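Long-range contacts in glucose import ATP-binding protein GlcV (Sulfolobus solfataricus, PDB 1OXT), which couples ATP hydrolysis to glucose uptake as the ATP-binding subunit of an ABC transporter complex: residues R82-V87 with L161-E166; E166-L171 with L194-H199; V256-L261 with S320-F325. All blocks are in the same frame, centred on the assembly; numbering follows the deposited sequence.

Interaction 1. Residues R82-V87 with L161-E166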
ATOM      1  N   ARG A  82      -2.025  13.275  21.370  1.00 19.04           N
ATOM      2  CA  ARG A  82      -0.972  12.870  20.423  1.00 20.43           C
ATOM      3  C   ARG A  82      -0.796  13.729  19.157  1.00 24.71           C
ATOM      4  O   ARG A  82       0.044  13.413  18.304  1.00 16.88           O
ATOM      5  CB  ARG A  82      -1.196  11.425  19.986  1.00 14.71           C
ATOM      6  CG  ARG A  82      -0.674  10.388  20.955  1.00 15.61           C
ATOM      7  CD  ARG A  82      -0.786   8.978  20.441  1.00 20.14           C
ATOM      8  NE  ARG A  82      -0.689   8.011  21.526  1.00 18.15           N
ATOM      9  CZ  ARG A  82      -0.526   6.716  21.341  1.00 14.50           C
ATOM     10  NH1 ARG A  82      -0.436   6.234  20.105  1.00 14.86           N
ATOM     11  NH2 ARG A  82      -0.450   5.906  22.388  1.00 16.65           N
ATOM     12  N   LYS A  83      -1.591  14.780  19.020  1.00 14.27           N
ATOM     13  CA  LYS A  83      -1.518  15.648  17.835  1.00 16.93           C
ATOM     14  C   LYS A  83      -1.672  14.837  16.539  1.00 15.82           C
ATOM     15  O   LYS A  83      -0.832  14.886  15.641  1.00 10.80           O
ATOM     16  CB  LYS A  83      -0.198  16.409  17.817  1.00 18.83           C
ATOM     17  CG  LYS A  83       0.102  17.139  19.117  1.00 34.27           C
ATOM     18  CD  LYS A  83       0.480  18.578  18.853  1.00 38.02           C
ATOM     19  CE  LYS A  83      -0.705  19.328  18.255  1.00 62.00           C
ATOM     20  NZ  LYS A  83      -0.555  20.808  18.318  1.00 42.78           N
ATOM     21  N   ILE A  84      -2.763  14.101  16.454  1.00 12.58           N
ATOM     22  CA  ILE A  84      -3.019  13.240  15.320  1.00 14.29           C
ATOM     23  C   ILE A  84      -4.317  13.639  14.649  1.00 10.11           C
ATOM     24  O   ILE A  84      -5.262  14.072  15.297  1.00 16.53           O
ATOM     25  CB  ILE A  84      -3.155  11.788  15.799  1.00 18.02           C
ATOM     26  CG1 ILE A  84      -1.836  11.290  16.382  1.00 17.98           C
ATOM     27  CG2 ILE A  84      -3.641  10.890  14.659  1.00 26.42           C
ATOM     28  CD1 ILE A  84      -1.920   9.882  16.972  1.00 27.74           C
ATOM     29  N   GLY A  85      -4.349  13.488  13.337  1.00  9.48           N
ATOM     30  CA  GLY A  85      -5.551  13.672  12.600  1.00  5.74           C
ATOM     31  C   GLY A  85      -5.863  12.342  11.997  1.00  9.19           C
ATOM     32  O   GLY A  85      -4.999  11.648  11.478  1.00 12.16           O
ATOM     33  N   MET A  86      -7.110  11.913  12.112  1.00 14.51           N
ATOM     34  CA  MET A  86      -7.493  10.582  11.664  1.00 24.14           C
ATOM     35  C   MET A  86      -8.564  10.570  10.576  1.00 12.19           C
ATOM     36  O   MET A  86      -9.602  11.196  10.700  1.00  8.23           O
ATOM     37  CB  MET A  86      -7.993   9.754  12.853  1.00 27.97           C
ATOM     38  CG  MET A  86      -6.901   9.241  13.782  1.00 33.40           C
ATOM     39  SD  MET A  86      -7.582   8.260  15.141  1.00 37.76           S
ATOM     40  CE  MET A  86      -8.447   9.496  16.058  1.00 35.09           C
ATOM     41  N   VAL A  87      -8.296   9.841   9.504  1.00 15.16           N
ATOM     42  CA  VAL A  87      -9.304   9.619   8.473  1.00 15.97           C
ATOM     43  C   VAL A  87      -9.390   8.112   8.296  1.00 22.51           C
ATOM     44  O   VAL A  87      -8.533   7.516   7.663  1.00 22.62           O
ATOM     45  CB  VAL A  87      -8.892  10.234   7.136  1.00 20.16           C
ATOM     46  CG1 VAL A  87      -9.937   9.921   6.070  1.00 21.81           C
ATOM     47  CG2 VAL A  87      -8.703  11.735   7.278  1.00 29.46           C
ATOM     48  N   LEU A 161       0.680  14.613  12.727  1.00 12.26           N
ATOM     49  CA  LEU A 161       0.628  13.260  12.149  1.00 15.20           C
ATOM     50  C   LEU A 161      -0.751  12.992  11.564  1.00 19.74           C
ATOM     51  O   LEU A 161      -1.762  13.117  12.258  1.00 15.71           O
ATOM     52  CB  LEU A 161       0.945  12.185  13.200  1.00  9.73           C
ATOM     53  CG  LEU A 161       0.772  10.707  12.788  1.00 19.04           C
ATOM     54  CD1 LEU A 161       1.777  10.284  11.687  1.00 11.43           C
ATOM     55  CD2 LEU A 161       0.868   9.744  13.989  1.00 11.13           C
ATOM     56  N   LEU A 162      -0.797  12.635  10.283  1.00 16.24           N
ATOM     57  CA  LEU A 162      -2.068  12.305   9.660  1.00 15.54           C
ATOM     58  C   LEU A 162      -2.122  10.794   9.445  1.00 15.07           C
ATOM     59  O   LEU A 162      -1.228  10.201   8.846  1.00 13.91           O
ATOM     60  CB  LEU A 162      -2.265  13.082   8.356  1.00 21.49           C
ATOM     61  CG  LEU A 162      -3.545  12.854   7.553  1.00 20.27           C
ATOM     62  CD1 LEU A 162      -4.773  13.410   8.286  1.00 19.27           C
ATOM     63  CD2 LEU A 162      -3.399  13.517   6.184  1.00 22.09           C
ATOM     64  N   LEU A 163      -3.179  10.178   9.958  1.00 10.56           N
ATOM     65  CA  LEU A 163      -3.327   8.725   9.927  1.00 15.76           C
ATOM     66  C   LEU A 163      -4.457   8.328   8.988  1.00 20.40           C
ATOM     67  O   LEU A 163      -5.598   8.767   9.159  1.00 13.48           O
ATOM     68  CB  LEU A 163      -3.626   8.215  11.343  1.00 16.91           C
ATOM     69  CG  LEU A 163      -2.507   7.564  12.167  1.00 31.13           C
ATOM     70  CD1 LEU A 163      -1.139   8.172  11.930  1.00 21.56           C
ATOM     71  CD2 LEU A 163      -2.848   7.552  13.660  1.00 13.74           C
ATOM     72  N   LEU A 164      -4.147   7.488   8.004  1.00 11.91           N
ATOM     73  CA  LEU A 164      -5.158   7.074   7.032  1.00 19.49           C
ATOM     74  C   LEU A 164      -5.314   5.562   7.012  1.00 14.91           C
ATOM     75  O   LEU A 164      -4.385   4.853   6.710  1.00  9.80           O
ATOM     76  CB  LEU A 164      -4.796   7.573   5.624  1.00 15.88           C
ATOM     77  CG  LEU A 164      -4.630   9.089   5.469  1.00 24.02           C
ATOM     78  CD1 LEU A 164      -4.290   9.473   4.036  1.00 39.10           C
ATOM     79  CD2 LEU A 164      -5.901   9.785   5.896  1.00 35.84           C
ATOM     80  N   ASP A 165      -6.501   5.067   7.333  1.00 10.41           N
ATOM     81  CA  ASP A 165      -6.702   3.628   7.317  1.00 18.08           C
ATOM     82  C   ASP A 165      -7.609   3.228   6.151  1.00 14.57           C
ATOM     83  O   ASP A 165      -8.810   3.432   6.203  1.00 15.46           O
ATOM     84  CB  ASP A 165      -7.272   3.127   8.651  1.00  9.69           C
ATOM     85  CG  ASP A 165      -7.320   1.606   8.713  1.00 31.24           C
ATOM     86  OD1 ASP A 165      -7.266   1.027   9.813  1.00 23.15           O
ATOM     87  OD2 ASP A 165      -7.395   0.903   7.686  1.00 22.67           O
ATOM     88  N   GLU A 166      -7.015   2.669   5.099  1.00 19.44           N
ATOM     89  CA  GLU A 166      -7.765   2.256   3.915  1.00 22.50           C
ATOM     90  C   GLU A 166      -8.805   3.290   3.537  1.00 16.73           C
ATOM     91  O   GLU A 166      -9.978   2.967   3.368  1.00 27.74           O
ATOM     92  CB  GLU A 166      -8.437   0.898   4.129  1.00 27.51           C
ATOM     93  CG  GLU A 166      -7.505  -0.152   4.701  1.00 26.06           C
ATOM     94  CD  GLU A 166      -7.563  -1.463   3.942  1.00 52.78           C
ATOM     95  OE1 GLU A 166      -7.292  -1.465   2.718  1.00 34.22           O
ATOM     96  OE2 GLU A 166      -7.870  -2.493   4.574  1.00 29.75           O
TER
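Gly85 and Val87 join strand 84-87 to strand 161-165 through their backbones, the two strands running parallel with 20° between their short axes. Gly85 uses both its polar atoms: Gly85 N donates a hydrogen bond to Leu161 O at 2.8 Å, and Gly85 O accepts one from Leu163 N, also at 2.8 Å. Val87 N follows with a bond to Leu163 O at 2.9 Å that is almost straight, 176° at the hydrogen. The hydrogen bonds at both ends of the row are longer, Leu161 N to Lys83 O at 3.3 Å and Asp165 N to Val87 O at 3.2 Å.

Leu161 to Leu164 and Asp165 make up the Walker B strand of the ABC ATPase, with Glu166 just beyond its end. Strand 84-87 is an outermost strand of the mixed, mostly parallel sheet of the ATPase domain, just ahead of Gln89, a probable ATP ligand. Asp165 turns its carboxylate away from strand 84-87, and its OD1 is hydrogen-bonded to the hydroxyl of Thr45 in the P-loop.

Apolar contacts fill both faces of the pair. On the face of Ile84, Met86, Leu161 and Leu163, Ile84 lies alongside Leu161, with its CG1 3.9 Å from Leu161 CD2. A chi1 of -65° puts CG1 beside the backbone N and turns the other branch, Ile84 CG2, toward Leu163 CD2 at 3.6 Å. Helix 44-52, which follows the P-loop, packs on this face against Met86, Leu161 and Leu163. On the other face Val87 and Leu164 point the same way, side by side; Leu164 CD2 comes to 3.3 Å from Val87 CB, tighter than usual packing, and lies near both valine methyls. Leu162 CD1 rests against the backbone carbonyl of Gly85.

Interaction 2. Residues E166-L171 with L194-H199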
ATOM      1  N   GLU A 166      -7.015   2.669   5.099  1.00 19.44           N
ATOM      2  CA  GLU A 166      -7.765   2.256   3.915  1.00 22.50           C
ATOM      3  C   GLU A 166      -8.805   3.290   3.537  1.00 16.73           C
ATOM      4  O   GLU A 166      -9.978   2.967   3.368  1.00 27.74           O
ATOM      5  CB  GLU A 166      -8.437   0.898   4.129  1.00 27.51           C
ATOM      6  CG  GLU A 166      -7.505  -0.152   4.701  1.00 26.06           C
ATOM      7  CD  GLU A 166      -7.563  -1.463   3.942  1.00 52.78           C
ATOM      8  OE1 GLU A 166      -7.292  -1.465   2.718  1.00 34.22           O
ATOM      9  OE2 GLU A 166      -7.870  -2.493   4.574  1.00 29.75           O
ATOM     10  N   PRO A 167      -8.360   4.531   3.382  1.00 19.26           N
ATOM     11  CA  PRO A 167      -9.245   5.664   3.099  1.00 26.74           C
ATOM     12  C   PRO A 167      -9.829   5.650   1.686  1.00 31.85           C
ATOM     13  O   PRO A 167     -10.776   6.379   1.427  1.00 22.25           O
ATOM     14  CB  PRO A 167      -8.287   6.853   3.209  1.00 25.15           C
ATOM     15  CG  PRO A 167      -7.001   6.271   2.744  1.00 19.45           C
ATOM     16  CD  PRO A 167      -6.951   4.948   3.455  1.00 13.34           C
ATOM     17  N   PHE A 168      -9.279   4.846   0.784  1.00 31.05           N
ATOM     18  CA  PHE A 168      -9.740   4.867  -0.607  1.00 44.69           C
ATOM     19  C   PHE A 168     -10.467   3.584  -1.014  1.00 48.26           C
ATOM     20  O   PHE A 168     -10.580   3.260  -2.197  1.00 45.31           O
ATOM     21  CB  PHE A 168      -8.561   5.190  -1.531  1.00 37.84           C
ATOM     22  CG  PHE A 168      -7.627   6.217  -0.951  1.00 25.09           C
ATOM     23  CD1 PHE A 168      -6.497   5.824  -0.259  1.00 37.30           C
ATOM     24  CD2 PHE A 168      -7.914   7.569  -1.040  1.00 25.10           C
ATOM     25  CE1 PHE A 168      -5.650   6.763   0.301  1.00 53.77           C
ATOM     26  CE2 PHE A 168      -7.059   8.515  -0.483  1.00 21.93           C
ATOM     27  CZ  PHE A 168      -5.932   8.107   0.184  1.00 29.88           C
ATOM     28  N   SER A 169     -10.973   2.884  -0.003  1.00 64.29           N
ATOM     29  CA  SER A 169     -11.730   1.638  -0.148  1.00 74.68           C
ATOM     30  C   SER A 169     -12.030   1.196  -1.574  1.00 80.47           C
ATOM     31  O   SER A 169     -11.653   1.849  -2.549  1.00 83.82           O
ATOM     32  CB  SER A 169     -13.061   1.743   0.604  1.00 77.38           C
ATOM     33  OG  SER A 169     -14.050   2.376  -0.197  1.00 69.22           O
ATOM     34  N   ASN A 170     -12.723   0.063  -1.668  1.00 86.29           N
ATOM     35  CA  ASN A 170     -13.146  -0.497  -2.937  1.00 89.29           C
ATOM     36  C   ASN A 170     -14.368   0.260  -3.405  1.00 89.62           C
ATOM     37  O   ASN A 170     -15.010  -0.102  -4.394  1.00 87.43           O
ATOM     38  N   LEU A 171     -14.713   1.296  -2.647  1.00 89.91           N
ATOM     39  CA  LEU A 171     -15.745   2.227  -3.052  1.00 76.91           C
ATOM     40  C   LEU A 171     -14.988   3.177  -3.956  1.00 69.31           C
ATOM     41  O   LEU A 171     -13.851   2.888  -4.330  1.00 58.96           O
ATOM     42  N   LEU A 194       2.931  11.290   7.772  1.00 12.80           N
ATOM     43  CA  LEU A 194       1.729  10.622   7.315  1.00 12.92           C
ATOM     44  C   LEU A 194       1.882   9.102   7.287  1.00 16.75           C
ATOM     45  O   LEU A 194       2.890   8.566   6.831  1.00 15.67           O
ATOM     46  CB  LEU A 194       1.344  11.153   5.943  1.00 17.18           C
ATOM     47  CG  LEU A 194       0.193  10.447   5.228  1.00 24.17           C
ATOM     48  CD1 LEU A 194      -0.396  11.355   4.176  1.00 15.87           C
ATOM     49  CD2 LEU A 194       0.684   9.136   4.610  1.00 22.03           C
ATOM     50  N   LEU A 195       0.876   8.411   7.801  1.00 15.93           N
ATOM     51  CA  LEU A 195       0.878   6.957   7.787  1.00 17.10           C
ATOM     52  C   LEU A 195      -0.406   6.496   7.112  1.00 17.44           C
ATOM     53  O   LEU A 195      -1.496   6.897   7.496  1.00 17.78           O
ATOM     54  CB  LEU A 195       0.966   6.392   9.208  1.00 12.33           C
ATOM     55  CG  LEU A 195       0.738   4.881   9.339  1.00 22.20           C
ATOM     56  CD1 LEU A 195       1.818   4.103   8.588  1.00 18.98           C
ATOM     57  CD2 LEU A 195       0.703   4.452  10.811  1.00 17.72           C
ATOM     58  N   VAL A 196      -0.266   5.672   6.083  1.00 12.34           N
ATOM     59  CA  VAL A 196      -1.416   5.139   5.389  1.00 16.99           C
ATOM     60  C   VAL A 196      -1.270   3.623   5.350  1.00 14.19           C
ATOM     61  O   VAL A 196      -0.202   3.105   5.045  1.00 17.99           O
ATOM     62  CB  VAL A 196      -1.519   5.716   3.955  1.00 15.74           C
ATOM     63  CG1 VAL A 196      -0.277   5.345   3.125  1.00 15.92           C
ATOM     64  CG2 VAL A 196      -2.796   5.254   3.277  1.00 13.79           C
ATOM     65  N   VAL A 197      -2.326   2.907   5.713  1.00 21.27           N
ATOM     66  CA  VAL A 197      -2.281   1.447   5.626  1.00 20.42           C
ATOM     67  C   VAL A 197      -3.311   1.039   4.593  1.00 18.23           C
ATOM     68  O   VAL A 197      -4.342   1.687   4.472  1.00 13.52           O
ATOM     69  CB  VAL A 197      -2.511   0.737   6.985  1.00 18.16           C
ATOM     70  CG1 VAL A 197      -1.455   1.176   8.004  1.00 18.24           C
ATOM     71  CG2 VAL A 197      -3.906   0.995   7.524  1.00 16.56           C
ATOM     72  N   SER A 198      -3.016  -0.010   3.831  1.00 21.78           N
ATOM     73  CA  SER A 198      -3.912  -0.445   2.768  1.00 16.29           C
ATOM     74  C   SER A 198      -3.533  -1.811   2.234  1.00 10.42           C
ATOM     75  O   SER A 198      -2.410  -2.256   2.395  1.00 18.73           O
ATOM     76  CB  SER A 198      -3.859   0.534   1.599  1.00 18.73           C
ATOM     77  OG  SER A 198      -4.569   0.013   0.485  1.00 18.75           O
ATOM     78  N   HIS A 199      -4.480  -2.465   1.572  1.00 13.00           N
ATOM     79  CA  HIS A 199      -4.207  -3.752   0.940  1.00 17.55           C
ATOM     80  C   HIS A 199      -4.007  -3.536  -0.561  1.00 17.47           C
ATOM     81  O   HIS A 199      -3.705  -4.475  -1.295  1.00 22.30           O
ATOM     82  CB  HIS A 199      -5.368  -4.729   1.170  1.00 16.18           C
ATOM     83  CG  HIS A 199      -6.658  -4.286   0.551  1.00 19.44           C
ATOM     84  ND1 HIS A 199      -7.667  -3.692   1.278  1.00 44.18           N
ATOM     85  CD2 HIS A 199      -7.102  -4.350  -0.726  1.00 41.62           C
ATOM     86  CE1 HIS A 199      -8.681  -3.416   0.476  1.00 55.59           C
ATOM     87  NE2 HIS A 199      -8.362  -3.803  -0.746  1.00 45.45           N
TER
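Val196 meets Pro167 and Phe168 through one methyl. Its chi1 of 61° sets CG1 between the backbone N and the carbonyl carbon and leaves CG2 for the loop: Val196 CG2 touches Pro167 CD at 4.2 Å and comes to the edge of the Phe168 ring, near its plane, 4.4 Å from CE1. Pro167 CB lies over the centre of that ring, while helices 176-190 and 201-207 also pack on Phe168. Val197 contributes its carbonyl: Glu166 N donates to Val197 O at 2.9 Å. Ser198 CA lies 3.5 Å from Glu166 OE1; the serine hydroxyl is engaged by Asp200 N and Asp203 OD1. His199, at the position of the ABC-family switch histidine, donates its backbone N-H to Glu166 OE1, a hydrogen bond of 3.2 Å that meets the carboxylate from above its plane. Its ND1 lies 2.7 Å from the same OE1, and ring and carboxylate stand 79° apart. Glu166, which probably binds ATP next to the Walker B aspartate, is thus held at both its backbone N and OE1 by 197-199, while OE2 has a long, weak ion pair with Lys44, so the end of the strand helps set where this carboxylate sits.

Interaction 3. Residues V256-L261 with S320-F325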
ATOM      1  N   VAL A 256      17.920 -21.517 -14.461  1.00 22.28           N
ATOM      2  CA  VAL A 256      16.751 -22.277 -14.031  1.00 19.26           C
ATOM      3  C   VAL A 256      16.001 -22.824 -15.237  1.00 15.32           C
ATOM      4  O   VAL A 256      15.530 -22.069 -16.081  1.00 23.07           O
ATOM      5  CB  VAL A 256      15.793 -21.404 -13.186  1.00 17.78           C
ATOM      6  CG1 VAL A 256      14.520 -22.166 -12.839  1.00 14.77           C
ATOM      7  CG2 VAL A 256      16.485 -20.924 -11.928  1.00 15.03           C
ATOM      8  N   VAL A 257      15.874 -24.140 -15.306  1.00 10.28           N
ATOM      9  CA  VAL A 257      15.227 -24.772 -16.449  1.00 21.66           C
ATOM     10  C   VAL A 257      13.770 -25.130 -16.191  1.00 13.66           C
ATOM     11  O   VAL A 257      13.443 -25.786 -15.212  1.00 14.54           O
ATOM     12  CB  VAL A 257      15.988 -26.041 -16.885  1.00 21.80           C
ATOM     13  CG1 VAL A 257      15.294 -26.708 -18.067  1.00 17.93           C
ATOM     14  CG2 VAL A 257      17.433 -25.703 -17.221  1.00 19.17           C
ATOM     15  N   ILE A 258      12.900 -24.687 -17.088  1.00 13.74           N
ATOM     16  CA  ILE A 258      11.479 -24.972 -17.000  1.00 12.15           C
ATOM     17  C   ILE A 258      11.027 -25.382 -18.388  1.00 13.43           C
ATOM     18  O   ILE A 258      10.735 -24.538 -19.232  1.00  7.05           O
ATOM     19  CB  ILE A 258      10.714 -23.718 -16.532  1.00 21.24           C
ATOM     20  CG1 ILE A 258      11.344 -23.161 -15.253  1.00 12.06           C
ATOM     21  CG2 ILE A 258       9.240 -24.038 -16.340  1.00 11.92           C
ATOM     22  CD1 ILE A 258      10.636 -21.945 -14.677  1.00 14.23           C
ATOM     23  N   GLY A 259      10.987 -26.682 -18.640  1.00 13.12           N
ATOM     24  CA  GLY A 259      10.658 -27.151 -19.968  1.00 20.93           C
ATOM     25  C   GLY A 259      11.651 -26.553 -20.949  1.00 25.38           C
ATOM     26  O   GLY A 259      12.859 -26.570 -20.709  1.00 17.17           O
ATOM     27  N   SER A 260      11.141 -26.003 -22.044  1.00 18.08           N
ATOM     28  CA  SER A 260      11.983 -25.414 -23.079  1.00 20.02           C
ATOM     29  C   SER A 260      12.556 -24.045 -22.688  1.00 22.19           C
ATOM     30  O   SER A 260      13.327 -23.457 -23.447  1.00 18.15           O
ATOM     31  CB  SER A 260      11.169 -25.253 -24.357  1.00 12.16           C
ATOM     32  OG  SER A 260      10.101 -24.343 -24.128  1.00 17.34           O
ATOM     33  N   LEU A 261      12.182 -23.538 -21.517  1.00 15.88           N
ATOM     34  CA  LEU A 261      12.637 -22.213 -21.082  1.00 21.56           C
ATOM     35  C   LEU A 261      13.814 -22.280 -20.108  1.00 17.78           C
ATOM     36  O   LEU A 261      13.838 -23.118 -19.209  1.00 19.13           O
ATOM     37  CB  LEU A 261      11.486 -21.427 -20.444  1.00 11.97           C
ATOM     38  CG  LEU A 261      10.686 -20.411 -21.261  1.00 31.53           C
ATOM     39  CD1 LEU A 261      10.376 -20.899 -22.658  1.00 17.21           C
ATOM     40  CD2 LEU A 261       9.410 -20.035 -20.514  1.00 19.76           C
ATOM     41  N   SER A 320       5.988 -28.544 -20.803  1.00 15.50           N
ATOM     42  CA  SER A 320       5.816 -28.010 -19.462  1.00 18.40           C
ATOM     43  C   SER A 320       4.395 -27.484 -19.335  1.00 19.51           C
ATOM     44  O   SER A 320       3.769 -27.129 -20.330  1.00 20.22           O
ATOM     45  CB  SER A 320       6.823 -26.894 -19.182  1.00 26.75           C
ATOM     46  OG  SER A 320       6.574 -26.296 -17.918  1.00 19.14           O
ATOM     47  N   GLU A 321       3.886 -27.435 -18.111  1.00 24.12           N
ATOM     48  CA  GLU A 321       2.536 -26.942 -17.879  1.00 24.81           C
ATOM     49  C   GLU A 321       2.551 -25.586 -17.182  1.00 21.20           C
ATOM     50  O   GLU A 321       1.498 -24.998 -16.938  1.00 21.98           O
ATOM     51  CB  GLU A 321       1.733 -27.954 -17.068  1.00 23.94           C
ATOM     52  N   GLU A 322       3.745 -25.096 -16.862  1.00 18.15           N
ATOM     53  CA  GLU A 322       3.893 -23.802 -16.197  1.00 22.19           C
ATOM     54  C   GLU A 322       3.518 -22.680 -17.150  1.00 27.76           C
ATOM     55  O   GLU A 322       3.968 -22.660 -18.293  1.00 25.64           O
ATOM     56  CB  GLU A 322       5.332 -23.604 -15.719  1.00 12.34           C
ATOM     57  CG  GLU A 322       5.814 -24.671 -14.746  1.00 24.39           C
ATOM     58  CD  GLU A 322       5.134 -24.575 -13.395  1.00 28.60           C
ATOM     59  OE1 GLU A 322       5.406 -23.605 -12.657  1.00 26.03           O
ATOM     60  OE2 GLU A 322       4.325 -25.467 -13.072  1.00 33.80           O
ATOM     61  N   GLU A 323       2.711 -21.733 -16.685  1.00 22.40           N
ATOM     62  CA  GLU A 323       2.255 -20.674 -17.578  1.00 21.53           C
ATOM     63  C   GLU A 323       2.819 -19.283 -17.305  1.00 27.89           C
ATOM     64  O   GLU A 323       3.131 -18.923 -16.173  1.00 21.43           O
ATOM     65  CB  GLU A 323       0.724 -20.645 -17.672  1.00 20.54           C
ATOM     66  CG  GLU A 323      -0.012 -20.601 -16.349  1.00 20.22           C
ATOM     67  CD  GLU A 323      -1.514 -20.754 -16.522  1.00 20.75           C
ATOM     68  OE1 GLU A 323      -1.946 -21.762 -17.120  1.00 24.50           O
ATOM     69  OE2 GLU A 323      -2.264 -19.867 -16.062  1.00 33.76           O
ATOM     70  N   ILE A 324       2.974 -18.521 -18.381  1.00 14.86           N
ATOM     71  CA  ILE A 324       3.413 -17.144 -18.297  1.00 20.83           C
ATOM     72  C   ILE A 324       2.409 -16.316 -19.075  1.00 23.00           C
ATOM     73  O   ILE A 324       2.113 -16.629 -20.226  1.00 22.46           O
ATOM     74  CB  ILE A 324       4.796 -16.975 -18.940  1.00 12.04           C
ATOM     75  CG1 ILE A 324       5.858 -17.706 -18.123  1.00 26.33           C
ATOM     76  CG2 ILE A 324       5.135 -15.497 -19.081  1.00 12.85           C
ATOM     77  CD1 ILE A 324       7.250 -17.577 -18.687  1.00 17.85           C
ATOM     78  N   PHE A 325       1.850 -15.283 -18.456  1.00 15.27           N
ATOM     79  CA  PHE A 325       0.967 -14.406 -19.215  1.00 11.22           C
ATOM     80  C   PHE A 325       1.624 -13.047 -19.375  1.00 10.81           C
ATOM     81  O   PHE A 325       2.526 -12.674 -18.613  1.00 12.39           O
ATOM     82  CB  PHE A 325      -0.421 -14.280 -18.588  1.00 11.49           C
ATOM     83  CG  PHE A 325      -0.428 -13.581 -17.261  1.00 19.41           C
ATOM     84  CD1 PHE A 325      -0.493 -12.201 -17.196  1.00 12.22           C
ATOM     85  CD2 PHE A 325      -0.387 -14.307 -16.077  1.00 22.19           C
ATOM     86  CE1 PHE A 325      -0.504 -11.546 -15.967  1.00 22.09           C
ATOM     87  CE2 PHE A 325      -0.401 -13.663 -14.849  1.00 28.29           C
ATOM     88  CZ  PHE A 325      -0.458 -12.278 -14.794  1.00 18.34           C
TER
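Ile258 turns its CG2 methyl onto two side chains of 320-325: Ile258 CG2 is 3.8 Å from Ser320 OG and 3.8 Å from Glu322 CG. The glutamate chain passes across the isoleucine at about a right angle. Beside this pair Gly259 CA rests on Ser320 CB at 3.9 Å. Farther along, Leu261 and Ile324 meet tip to tip, Leu261 CD2 to Ile324 CD1 at 3.7 Å. No hydrogen bond crosses between the two segments.

Residues 258-261 form the type II' turn of a tight beta hairpin joining strands 256-258 and 261-263, closed in both directions by Ile258 N to Leu261 O (2.8 Å) and Leu261 N to Ile258 O (2.9 Å). Gly259 fills its second position with positive phi (58°); a CB there would run into Ser320 CB, so the close approach depends on the glycine having no side chain. Strand 261-263 of the hairpin is outermost in one antiparallel sheet, as 324-328 is in another, in the C-terminal domain of unknown function.

Further out, an ST turn shapes 320-322: Ser320 OG accepts from Glu322 N at 3.2 Å. Glu322 bends at chi2, and its OE1 accepts a hydrogen bond from Glu248 N. Leu247, on strand 245-251, touches Ile258, Glu322 and Ile324 alike, while Ser260 OG bonds to Lys298 O and Leu318 N, tying the turn to the second sheet.

In the fold
Interactions 1 and 2 belong to the ATPase domain and share Glu166; strands 161-165 and 193-198 are neighbours in one sheet, joined by probable backbone hydrogen bonds of Leu162 and Leu164 with Leu195. Interaction 1 is buried, a regular strand pairing with leucines on both faces. Interaction 2, about 12 Å away between centres, is only partly buried; there regular pairing gives way to a loop, and a side-chain carboxylate near the ATP site joins the backbone bonding. Interaction 3 lies about 46 Å from interaction 1, centre to centre, in the C-terminal region. Also partly buried, it joins two different sheets through van der Waals contacts, with no hydrogen bond between the two segments, away from the ATP site.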